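Local coordinates for protein myosin-I heavy chain (Dictyostelium discoideum, PDB 5EJR) that moves along actin as an ATP-driven motor in early phagocytosis and adhesion, this chain being a MyTH4-FERM unit of its tail, at residues R15-A20 with V36-A41; A41-K46 with T115-K120; I54-K59 with H101-E106; Q110-T115 with E150-R155. All coordinates share one frame; numbering follows the deposited sequence. Where two conformers were deposited one is given.

In the fold
All four contacts lie in the N-terminal helical part of the chain, which holds the MyTH4 domain. Interaction 1 is a surface contact in which an aromatic ring and a serine of helix 15-25 hold the returning loop. Interaction 2, also at the surface, continues from it through the shared Ala-41 and joins two loops by one backbone hydrogen bond and stacked flat groups. Interactions 3 and 4 use successive parts of helix 104-113: the first is partly buried and apolar, without a hydrogen bond across it, whereas the second is buried and largely polar. Thr-115 belongs to both interactions 2 and 4, and the Ala-41 carbonyl accepts from Arg-113 of interaction 4.

Interaction 1 (R15-A20 with V36-A41); sequences RSFKRA and VDPNTA
Phe-17 of helix 15-25 lays its ring against Pro-38, where the chain, having left that helix, returns as a short 3-10 turn beside it, in the N-terminal helical part of the chain, which packs with the MyTH4 helices. From CB the side chain sets out beside the backbone N, with CG anti to the carbonyl carbon (chi1 -74°), which carries the ring over to the proline. CG, the first ring atom, lies 3.7 Å from Pro-38 CB. The two CD atoms are about as near to the same methylene, because Pro-38 CB stands over the middle of the ring, 3.5 Å from its centroid and only 6° off the normal. This is a CH-pi contact, and proline suits it: the rigid pyrrolidine presents its C-H groups to the aromatic face. Further out, CE2 also meets Pro-38 CG, while CE1 approaches Pro-38 O at 3.3 Å. At the tip, CZ has Asn-39 OD1 in the ring plane at 3.4 Å, with the amide turned almost perpendicular to the ring. That amide is itself held by Asp-37, whose OD1 accepts from Asn-39 ND2 through its syn lone pair. Phe-42 of the following loop packs against Phe-17 as well. One residue earlier, Ser-16 supplies the polar part of the contact. Its hydroxyl is small enough to fit close to the turn, and it leaves CB between the backbone N and the carbonyl carbon (chi1 66°). Ser-16 OG donates to Pro-38 O at 2.9 Å, in the carbonyl plane and on a lone pair, while Ala-41 CB sits 3.4 Å from the same Ser-16 OG.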
# COMPACT_ATOMS: atom_id res chain seq x y z
N ARG A 15 8.62 -25.20 -29.09
CA ARG A 15 9.50 -25.13 -30.25
C ARG A 15 10.14 -26.50 -30.52
O ARG A 15 10.04 -27.01 -31.64
CB ARG A 15 10.60 -24.07 -30.05
CG ARG A 15 10.10 -22.63 -29.98
CD ARG A 15 11.24 -21.66 -30.22
NE ARG A 15 10.89 -20.28 -29.87
CZ ARG A 15 10.28 -19.42 -30.68
NH1 ARG A 15 9.89 -19.80 -31.90
NH2 ARG A 15 10.03 -18.18 -30.29
N SER A 16 10.74 -27.11 -29.46
CA SER A 16 11.42 -28.42 -29.49
C SER A 16 10.57 -29.57 -30.01
O SER A 16 11.09 -30.43 -30.71
CB SER A 16 12.00 -28.75 -28.11
OG SER A 16 10.98 -28.95 -27.16
N PHE A 17 9.26 -29.57 -29.68
CA PHE A 17 8.31 -30.59 -30.14
C PHE A 17 7.84 -30.33 -31.57
O PHE A 17 7.55 -31.28 -32.29
CB PHE A 17 7.12 -30.70 -29.18
CG PHE A 17 7.43 -31.39 -27.88
CD1 PHE A 17 8.00 -30.69 -26.82
CD2 PHE A 17 7.16 -32.74 -27.70
CE1 PHE A 17 8.30 -31.33 -25.62
CE2 PHE A 17 7.45 -33.38 -26.49
CZ PHE A 17 8.02 -32.67 -25.46
N LYS A 18 7.75 -29.05 -31.96
CA LYS A 18 7.32 -28.64 -33.30
C LYS A 18 8.41 -28.91 -34.36
O LYS A 18 8.09 -29.46 -35.42
CB LYS A 18 6.91 -27.15 -33.29
CG LYS A 18 5.50 -26.91 -32.78
CD LYS A 18 5.18 -25.42 -32.80
CE LYS A 18 3.73 -25.11 -32.51
NZ LYS A 18 2.81 -25.63 -33.56
N ARG A 19 9.68 -28.53 -34.07
CA ARG A 19 10.86 -28.71 -34.93
C ARG A 19 11.11 -30.20 -35.21
O ARG A 19 11.47 -30.56 -36.33
CB ARG A 19 12.12 -28.09 -34.29
CG ARG A 19 12.12 -26.57 -34.21
CD ARG A 19 13.31 -26.12 -33.38
NE ARG A 19 13.25 -24.70 -33.02
CZ ARG A 19 13.99 -23.75 -33.57
NH1 ARG A 19 14.86 -24.04 -34.53
NH2 ARG A 19 13.86 -22.49 -33.18
N ALA A 20 10.92 -31.06 -34.18
CA ALA A 20 11.08 -32.51 -34.27
C ALA A 20 9.98 -33.14 -35.14
O ALA A 20 10.21 -34.17 -35.77
CB ALA A 20 11.05 -33.13 -32.88
N VAL A 36 18.03 -34.72 -30.58
CA VAL A 36 18.38 -34.32 -29.21
C VAL A 36 17.29 -34.62 -28.13
O VAL A 36 17.61 -34.57 -26.94
CB VAL A 36 18.83 -32.82 -29.15
CG1 VAL A 36 19.86 -32.61 -28.04
CG2 VAL A 36 19.41 -32.35 -30.48
N ASP A 37 16.05 -35.01 -28.54
CA ASP A 37 14.88 -35.32 -27.69
C ASP A 37 14.11 -34.04 -27.26
O ASP A 37 14.66 -33.20 -26.54
CB ASP A 37 15.23 -36.23 -26.48
CG ASP A 37 14.11 -36.48 -25.49
OD1 ASP A 37 12.93 -36.55 -25.92
OD2 ASP A 37 14.41 -36.67 -24.29
N PRO A 38 12.84 -33.88 -27.72
CA PRO A 38 12.08 -32.66 -27.41
C PRO A 38 11.77 -32.42 -25.93
O PRO A 38 11.59 -31.27 -25.52
CB PRO A 38 10.80 -32.82 -28.23
CG PRO A 38 10.65 -34.29 -28.44
CD PRO A 38 12.06 -34.78 -28.61
N ASN A 39 11.74 -33.51 -25.13
CA ASN A 39 11.47 -33.46 -23.69
C ASN A 39 12.56 -32.74 -22.88
O ASN A 39 12.27 -32.28 -21.77
CB ASN A 39 11.19 -34.86 -23.13
CG ASN A 39 10.00 -35.55 -23.78
OD1 ASN A 39 8.84 -35.30 -23.44
ND2 ASN A 39 10.27 -36.43 -24.72
N THR A 40 13.79 -32.58 -23.44
CA THR A 40 14.93 -31.90 -22.79
C THR A 40 14.65 -30.40 -22.51
O THR A 40 15.38 -29.76 -21.74
CB THR A 40 16.24 -32.10 -23.58
OG1 THR A 40 16.15 -31.45 -24.84
CG2 THR A 40 16.60 -33.57 -23.76
N ALA A 41 13.59 -29.85 -23.15
CA ALA A 41 13.16 -28.46 -22.98
C ALA A 41 12.52 -28.28 -21.60
O ALA A 41 12.51 -27.17 -21.09
CB ALA A 41 12.18 -28.08 -24.07

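Interaction 2 (A41-K46 with T115-K120); sequences AFYFNK and TNKNPK
Phe-44 and Asn-118 lie one upon the other, their ring and amide planes only 18° apart. The amide covers one face of the ring, with Asn-118 OD1 3.7 Å above the plane and over its centre, while Asn-118 ND2 comes 3.6 Å from Phe-44 CD2. Phe-44 reaches this place because its CG is anti to the backbone N (chi1 172°). Pro-119 crosses the ring at about a right angle and brings its CD to 3.5 Å from Phe-44 CE1. An asparagine suits the position because its flat amide can stack and bond at once: Asn-118 ND2 donates to Ser-123 OG, and Asn-118 OD1 accepts from Lys-120 N in an Asx turn just ahead of helix 121-137. The contact joins the loop that leads toward helix 58-75 with the connection between helices 104-113 and 121-137 of the MyTH4 helical domain. The two backbones are tied where Phe-44 N donates to Asn-116 O at 2.9 Å. Tyr-43 is oriented differently. Lys-117 runs alongside it, pointing the same way, and its CE lies over one ring face at 3.9 Å from the centroid; a long aliphatic chain can cover the ring while the amine continues beyond it. At the edge of that ring, in its plane, Asn-116 ND2 stands 3.4 Å from Tyr-43 CD1, its amide tilted 54° to the ring, and also makes a weak hydrogen bond to Phe-42 O. Lys-46 slides past Pro-119 in the opposite direction, and a water joins Lys-46 NZ to Asn-118 OD1, which lies 2.7 Å from the water oxygen.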
# COMPACT_ATOMS: atom_id res chain seq x y z
N ALA A 41 13.59 -29.85 -23.15
CA ALA A 41 13.16 -28.46 -22.98
C ALA A 41 12.52 -28.28 -21.60
O ALA A 41 12.51 -27.17 -21.09
CB ALA A 41 12.18 -28.08 -24.07
N PHE A 42 12.01 -29.38 -20.99
CA PHE A 42 11.41 -29.40 -19.66
C PHE A 42 12.45 -29.53 -18.54
O PHE A 42 12.08 -29.52 -17.36
CB PHE A 42 10.43 -30.58 -19.54
CG PHE A 42 9.16 -30.46 -20.34
CD1 PHE A 42 8.22 -29.48 -20.06
CD2 PHE A 42 8.86 -31.39 -21.34
CE1 PHE A 42 7.03 -29.39 -20.78
CE2 PHE A 42 7.67 -31.31 -22.05
CZ PHE A 42 6.76 -30.31 -21.76
N TYR A 43 13.73 -29.67 -18.89
CA TYR A 43 14.77 -29.89 -17.90
C TYR A 43 15.65 -28.68 -17.66
O TYR A 43 15.93 -27.92 -18.60
CB TYR A 43 15.63 -31.13 -18.27
CG TYR A 43 14.88 -32.41 -18.52
CD1 TYR A 43 13.73 -32.73 -17.81
CD2 TYR A 43 15.36 -33.37 -19.41
CE1 TYR A 43 13.02 -33.90 -18.05
CE2 TYR A 43 14.69 -34.57 -19.63
CZ TYR A 43 13.51 -34.83 -18.95
OH TYR A 43 12.82 -36.00 -19.15
N PHE A 44 16.11 -28.52 -16.41
CA PHE A 44 17.01 -27.46 -15.96
C PHE A 44 18.31 -27.42 -16.78
O PHE A 44 18.85 -28.46 -17.14
CB PHE A 44 17.35 -27.60 -14.45
CG PHE A 44 18.42 -26.66 -13.94
CD1 PHE A 44 19.77 -27.00 -14.02
CD2 PHE A 44 18.09 -25.41 -13.43
CE1 PHE A 44 20.76 -26.10 -13.61
CE2 PHE A 44 19.09 -24.52 -13.00
CZ PHE A 44 20.41 -24.87 -13.10
N ASN A 45 18.80 -26.21 -17.05
CA ASN A 45 20.07 -25.95 -17.71
C ASN A 45 20.65 -24.68 -17.12
O ASN A 45 19.93 -23.72 -16.87
CB ASN A 45 19.92 -25.85 -19.23
CG ASN A 45 21.23 -26.01 -19.96
OD1 ASN A 45 22.18 -25.23 -19.79
ND2 ASN A 45 21.33 -27.06 -20.76
N LYS A 46 21.97 -24.70 -16.89
CA LYS A 46 22.73 -23.59 -16.29
C LYS A 46 22.88 -22.38 -17.22
O LYS A 46 23.23 -21.30 -16.74
CB LYS A 46 24.13 -24.08 -15.84
CG LYS A 46 24.13 -25.14 -14.73
CD LYS A 46 24.15 -24.53 -13.32
CE LYS A 46 24.27 -25.58 -12.25
NZ LYS A 46 24.00 -25.03 -10.89
N THR A 115 12.94 -26.10 -12.24
CA THR A 115 12.80 -26.88 -11.00
C THR A 115 13.02 -28.39 -11.26
O THR A 115 13.26 -29.14 -10.32
CB THR A 115 11.40 -26.70 -10.36
OG1 THR A 115 10.43 -27.44 -11.09
CG2 THR A 115 10.98 -25.25 -10.21
N ASN A 116 12.87 -28.82 -12.52
CA ASN A 116 13.00 -30.21 -12.96
C ASN A 116 14.46 -30.56 -13.27
O ASN A 116 15.04 -29.98 -14.19
CB ASN A 116 12.10 -30.44 -14.18
CG ASN A 116 11.55 -31.83 -14.34
OD1 ASN A 116 11.29 -32.56 -13.38
ND2 ASN A 116 11.23 -32.18 -15.58
N LYS A 117 15.05 -31.49 -12.50
CA LYS A 117 16.43 -31.99 -12.62
C LYS A 117 17.47 -30.87 -12.43
O LYS A 117 18.39 -30.69 -13.23
CB LYS A 117 16.66 -32.80 -13.92
CG LYS A 117 15.73 -34.01 -14.07
CD LYS A 117 16.05 -34.84 -15.31
CE LYS A 117 15.00 -35.89 -15.63
NZ LYS A 117 14.93 -36.97 -14.60
N ASN A 118 17.31 -30.14 -11.33
CA ASN A 118 18.19 -29.06 -10.93
C ASN A 118 19.25 -29.68 -9.99
O ASN A 118 18.87 -30.34 -9.02
CB ASN A 118 17.36 -27.98 -10.20
CG ASN A 118 18.04 -26.66 -9.98
OD1 ASN A 118 19.25 -26.56 -9.79
ND2 ASN A 118 17.25 -25.59 -9.97
N PRO A 119 20.57 -29.48 -10.22
CA PRO A 119 21.57 -30.10 -9.32
C PRO A 119 21.62 -29.48 -7.93
O PRO A 119 22.35 -29.98 -7.06
CB PRO A 119 22.89 -29.90 -10.08
CG PRO A 119 22.67 -28.68 -10.91
CD PRO A 119 21.22 -28.74 -11.33
N LYS A 120 20.87 -28.38 -7.71
CA LYS A 120 20.83 -27.69 -6.41
C LYS A 120 19.40 -27.59 -5.90
O LYS A 120 18.53 -27.02 -6.58
CB LYS A 120 21.49 -26.30 -6.47
CG LYS A 120 22.97 -26.33 -6.82
CD LYS A 120 23.57 -24.93 -6.84
CE LYS A 120 25.07 -24.95 -7.07
NZ LYS A 120 25.82 -25.50 -5.92
O HOH W 1 21.35 -24.87 -9.56

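Interaction 3 (I54-K59 with H101-E106); sequences IEMEAK and HELRDE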
# COMPACT_ATOMS: atom_id res chain seq x y z
N ILE A 54 8.01 -21.68 -25.81
CA ILE A 54 6.81 -21.82 -26.63
C ILE A 54 7.03 -21.07 -27.95
O ILE A 54 7.63 -20.00 -27.96
CB ILE A 54 5.54 -21.35 -25.86
CG1 ILE A 54 5.22 -22.31 -24.69
CG2 ILE A 54 4.31 -21.17 -26.77
CD1 ILE A 54 4.40 -21.70 -23.56
N GLU A 55 6.56 -21.66 -29.07
CA GLU A 55 6.65 -21.00 -30.36
C GLU A 55 5.63 -19.88 -30.35
O GLU A 55 4.42 -20.13 -30.16
CB GLU A 55 6.40 -21.97 -31.53
CG GLU A 55 6.68 -21.35 -32.89
CD GLU A 55 6.36 -22.24 -34.08
OE1 GLU A 55 7.27 -22.98 -34.52
OE2 GLU A 55 5.21 -22.20 -34.56
N MET A 56 6.12 -18.65 -30.49
CA MET A 56 5.31 -17.43 -30.53
C MET A 56 6.05 -16.35 -31.32
O MET A 56 7.21 -16.56 -31.69
CB MET A 56 4.97 -16.95 -29.11
CG MET A 56 6.18 -16.61 -28.27
SD MET A 56 5.82 -16.73 -26.51
CE MET A 56 7.17 -15.94 -25.91
N GLU A 57 5.39 -15.18 -31.53
CA GLU A 57 5.90 -13.99 -32.24
C GLU A 57 7.23 -13.57 -31.64
O GLU A 57 7.44 -13.73 -30.44
CB GLU A 57 4.89 -12.83 -32.15
CG GLU A 57 3.52 -13.14 -32.75
CD GLU A 57 2.50 -13.70 -31.77
OE1 GLU A 57 2.60 -14.91 -31.42
OE2 GLU A 57 1.60 -12.94 -31.35
N ALA A 58 8.14 -13.03 -32.48
CA ALA A 58 9.50 -12.61 -32.09
C ALA A 58 9.55 -11.45 -31.09
O ALA A 58 10.57 -11.28 -30.41
CB ALA A 58 10.32 -12.29 -33.32
N LYS A 59 8.48 -10.63 -31.03
CA LYS A 59 8.37 -9.51 -30.08
C LYS A 59 8.24 -10.11 -28.65
O LYS A 59 8.93 -9.68 -27.72
CB LYS A 59 7.11 -8.68 -30.41
CG LYS A 59 7.06 -7.32 -29.74
CD LYS A 59 5.74 -6.66 -30.06
CE LYS A 59 5.84 -5.17 -29.89
NZ LYS A 59 4.59 -4.48 -30.31
N HIS A 101 0.06 -10.45 -21.07
CA HIS A 101 -0.93 -11.49 -20.90
C HIS A 101 -0.63 -12.81 -21.66
O HIS A 101 -0.88 -13.91 -21.13
CB HIS A 101 -2.27 -10.88 -21.32
CG HIS A 101 -3.30 -11.85 -21.79
ND1 HIS A 101 -4.20 -12.42 -20.90
CD2 HIS A 101 -3.59 -12.26 -23.05
CE1 HIS A 101 -4.97 -13.21 -21.64
NE2 HIS A 101 -4.65 -13.14 -22.94
N GLU A 102 -0.12 -12.70 -22.89
CA GLU A 102 0.19 -13.83 -23.78
C GLU A 102 1.56 -14.46 -23.46
O GLU A 102 1.96 -15.45 -24.07
CB GLU A 102 0.02 -13.43 -25.27
CG GLU A 102 0.62 -12.09 -25.70
CD GLU A 102 0.04 -10.82 -25.08
OE1 GLU A 102 0.79 -10.10 -24.38
OE2 GLU A 102 -1.18 -10.59 -25.23
N LEU A 103 2.24 -13.92 -22.45
CA LEU A 103 3.53 -14.41 -21.98
C LEU A 103 3.39 -15.26 -20.69
O LEU A 103 4.39 -15.76 -20.18
CB LEU A 103 4.43 -13.20 -21.72
CG LEU A 103 5.86 -13.23 -22.22
CD1 LEU A 103 5.95 -13.64 -23.67
CD2 LEU A 103 6.50 -11.88 -22.03
N ARG A 104 2.15 -15.43 -20.19
CA ARG A 104 1.85 -16.11 -18.92
C ARG A 104 2.21 -17.59 -18.90
O ARG A 104 2.94 -18.00 -17.99
CB ARG A 104 0.40 -15.87 -18.49
CG ARG A 104 0.23 -14.45 -17.99
CD ARG A 104 -1.21 -14.06 -17.86
NE ARG A 104 -1.35 -12.64 -17.52
CZ ARG A 104 -2.50 -12.06 -17.22
NH1 ARG A 104 -3.62 -12.77 -17.22
NH2 ARG A 104 -2.54 -10.77 -16.93
N ASP A 105 1.74 -18.38 -19.90
CA ASP A 105 2.08 -19.82 -20.03
C ASP A 105 3.59 -20.02 -20.09
O ASP A 105 4.11 -20.94 -19.45
CB ASP A 105 1.42 -20.42 -21.27
CG ASP A 105 -0.07 -20.57 -21.17
OD1 ASP A 105 -0.61 -20.44 -20.05
OD2 ASP A 105 -0.71 -20.82 -22.21
N GLU A 106 4.27 -19.16 -20.85
CA GLU A 106 5.71 -19.16 -21.03
C GLU A 106 6.46 -18.88 -19.73
O GLU A 106 7.52 -19.47 -19.50
CB GLU A 106 6.08 -18.16 -22.14
CG GLU A 106 7.29 -18.60 -22.95
CD GLU A 106 8.62 -18.30 -22.31
OE1 GLU A 106 8.68 -17.40 -21.43
OE2 GLU A 106 9.63 -18.94 -22.70
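An apolar, partly buried contact puts Met-56 against Leu-103 and Ile-54 against Glu-106, between the segment leading into helix 58-75 and the start of helix 104-113 in the MyTH4 domain. No hydrogen bond crosses it; the terminal methyls Met-56 CE and Ile-54 CD1 do the touching. Met-56 CG lies between the backbone N and the carbonyl carbon (chi1 61°), and beyond it the chain is extended, which carries the terminal methyl across to Leu-103. Met-56 CE and Leu-103 CD1 are 3.4 Å apart, closer than usual for two methyl groups, so the packing is tight here, and the two side chains cross at about a right angle. A flexible thioether suits a position where a methyl must reach the residue just ahead of helix 104-113. Ile-54 meets the backbone of the helix instead, its CD1 lying 3.7 Å from Glu-106 N, with Asp-105 CB at 4.0 Å from the same methyl. The polar end of Asp-105 has another partner, Ser-141; in the conformer described here Glu-106 OE2 accepts from Leu-53 N, though a second conformer makes this less certain. Around the contact, Trp-9 of helix 5-11 touches both Ile-54 and Asp-105, while helix 58-75 packs against Leu-103 through Lys-63 and against Glu-106 through Ala-64.

Interaction 4 (Q110-T115 with E150-R155); sequences QAYRQT and EQLMSR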
# COMPACT_ATOMS: atom_id res chain seq x y z
N GLN A 110 8.83 -21.73 -17.98
CA GLN A 110 10.25 -21.43 -17.68
C GLN A 110 10.57 -21.69 -16.22
O GLN A 110 11.68 -22.14 -15.91
CB GLN A 110 10.61 -19.97 -17.97
CG GLN A 110 10.72 -19.58 -19.44
CD GLN A 110 11.13 -18.13 -19.62
OE1 GLN A 110 11.28 -17.35 -18.67
NE2 GLN A 110 11.39 -17.75 -20.86
N ALA A 111 9.62 -21.34 -15.30
CA ALA A 111 9.83 -21.49 -13.86
C ALA A 111 9.87 -22.97 -13.54
O ALA A 111 10.81 -23.41 -12.87
CB ALA A 111 8.71 -20.79 -13.09
N TYR A 112 8.89 -23.74 -14.06
CA TYR A 112 8.79 -25.18 -13.84
C TYR A 112 10.00 -25.95 -14.39
O TYR A 112 10.59 -26.75 -13.65
CB TYR A 112 7.47 -25.76 -14.38
CG TYR A 112 7.41 -27.25 -14.13
CD1 TYR A 112 7.13 -27.75 -12.86
CD2 TYR A 112 7.80 -28.16 -15.11
CE1 TYR A 112 7.17 -29.12 -12.59
CE2 TYR A 112 7.85 -29.53 -14.85
CZ TYR A 112 7.53 -30.00 -13.59
OH TYR A 112 7.58 -31.35 -13.34
N ARG A 113 10.37 -25.71 -15.66
CA ARG A 113 11.53 -26.34 -16.31
C ARG A 113 12.77 -26.20 -15.41
O ARG A 113 13.51 -27.16 -15.24
CB ARG A 113 11.79 -25.68 -17.68
CG ARG A 113 13.21 -25.83 -18.22
CD ARG A 113 13.58 -24.67 -19.11
NE ARG A 113 15.01 -24.60 -19.38
CZ ARG A 113 15.59 -25.08 -20.48
NH1 ARG A 113 14.86 -25.70 -21.40
NH2 ARG A 113 16.89 -24.94 -20.67
N GLN A 114 12.96 -25.02 -14.81
CA GLN A 114 14.13 -24.80 -13.99
C GLN A 114 14.09 -25.52 -12.62
O GLN A 114 15.13 -25.64 -11.97
CB GLN A 114 14.41 -23.31 -13.87
CG GLN A 114 14.93 -22.69 -15.18
CD GLN A 114 16.31 -23.17 -15.58
OE1 GLN A 114 16.47 -24.15 -16.32
NE2 GLN A 114 17.33 -22.51 -15.08
N THR A 115 12.94 -26.10 -12.24
CA THR A 115 12.80 -26.88 -11.00
C THR A 115 13.02 -28.39 -11.26
O THR A 115 13.26 -29.14 -10.32
CB THR A 115 11.40 -26.70 -10.36
OG1 THR A 115 10.43 -27.44 -11.09
CG2 THR A 115 10.98 -25.25 -10.21
N GLU A 150 -1.71 -31.18 -12.82
CA GLU A 150 -1.45 -32.63 -12.82
C GLU A 150 0.04 -32.94 -12.72
O GLU A 150 0.43 -33.89 -12.04
CB GLU A 150 -2.07 -33.31 -14.06
CG GLU A 150 -3.59 -33.32 -14.09
CD GLU A 150 -4.31 -33.95 -12.91
OE1 GLU A 150 -3.80 -34.94 -12.34
OE2 GLU A 150 -5.42 -33.46 -12.57
N GLN A 151 0.88 -32.12 -13.37
CA GLN A 151 2.33 -32.22 -13.32
C GLN A 151 2.82 -31.89 -11.90
O GLN A 151 3.63 -32.65 -11.37
CB GLN A 151 2.98 -31.29 -14.36
CG GLN A 151 4.50 -31.47 -14.48
CD GLN A 151 4.97 -32.69 -15.25
OE1 GLN A 151 4.19 -33.50 -15.77
NE2 GLN A 151 6.29 -32.85 -15.35
N LEU A 152 2.34 -30.78 -11.29
CA LEU A 152 2.71 -30.40 -9.93
C LEU A 152 2.32 -31.51 -8.95
O LEU A 152 3.13 -31.89 -8.11
CB LEU A 152 2.04 -29.07 -9.51
CG LEU A 152 2.46 -27.78 -10.22
CD1 LEU A 152 1.75 -26.59 -9.61
CD2 LEU A 152 3.97 -27.55 -10.17
N MET A 153 1.08 -32.07 -9.13
CA MET A 153 0.53 -33.18 -8.37
C MET A 153 1.46 -34.41 -8.47
O MET A 153 1.71 -35.06 -7.46
CB MET A 153 -0.87 -33.55 -8.89
CG MET A 153 -1.99 -32.62 -8.43
SD MET A 153 -3.60 -33.13 -9.11
CE MET A 153 -4.63 -31.77 -8.58
N SER A 154 2.02 -34.68 -9.69
CA SER A 154 2.97 -35.79 -9.93
C SER A 154 4.32 -35.54 -9.24
O SER A 154 4.92 -36.46 -8.69
CB SER A 154 3.19 -36.01 -11.42
OG SER A 154 2.06 -36.64 -12.00
N ARG A 155 4.79 -34.29 -9.28
CA ARG A 155 6.04 -33.94 -8.61
C ARG A 155 5.87 -34.01 -7.10
O ARG A 155 6.84 -34.27 -6.39
CB ARG A 155 6.49 -32.53 -9.00
CG ARG A 155 7.07 -32.43 -10.40
CD ARG A 155 8.45 -33.07 -10.53
NE ARG A 155 9.48 -32.45 -9.68
CZ ARG A 155 10.16 -31.35 -10.00
NH1 ARG A 155 9.88 -30.69 -11.11
NH2 ARG A 155 11.10 -30.89 -9.19
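The phenol oxygen of Tyr-112 is gripped by two groups of helix 142-159: Gln-151 NE2 donates to Tyr-112 OH at 2.8 Å, and Arg-155 NH1 adds a weak bond to it. The contact is buried among the packed helices of the MyTH4 domain, where the C-terminal part of helix 104-113 faces helix 142-159. Tyrosine suits the place because its ring spans the distance between the helices and still ends in a polar atom. CG lies anti to the backbone N (chi1 -180°), which directs the ring toward helix 142-159. The Gln-151 side chain meets it at about a right angle, its amide plane turned 80° from the ring, and bends at chi2 to bring NE2 to the hydroxyl. Leu-152 CD2 packs nearby at 4.2 Å from Tyr-112 CD1, and Leu-152 also touches helix 164-178. Arg-155 is long enough to serve two residues. Its CG, beside the backbone N, lies at the edge of the tyrosine ring, in its plane, 3.2 Å from Tyr-112 OH; the bends at chi2 and chi3 then turn the guanidinium toward Thr-115. It takes Thr-115 end-on, one nitrogen to each of two oxygens. Arg-155 NH1 donates to Thr-115 OG1, which donates to Tyr-112 O at 2.7 Å, accepting one hydrogen bond while giving another. Arg-155 NH2 reaches Thr-115 O at 3.0 Å, from above the carbonyl plane, 58° out of it.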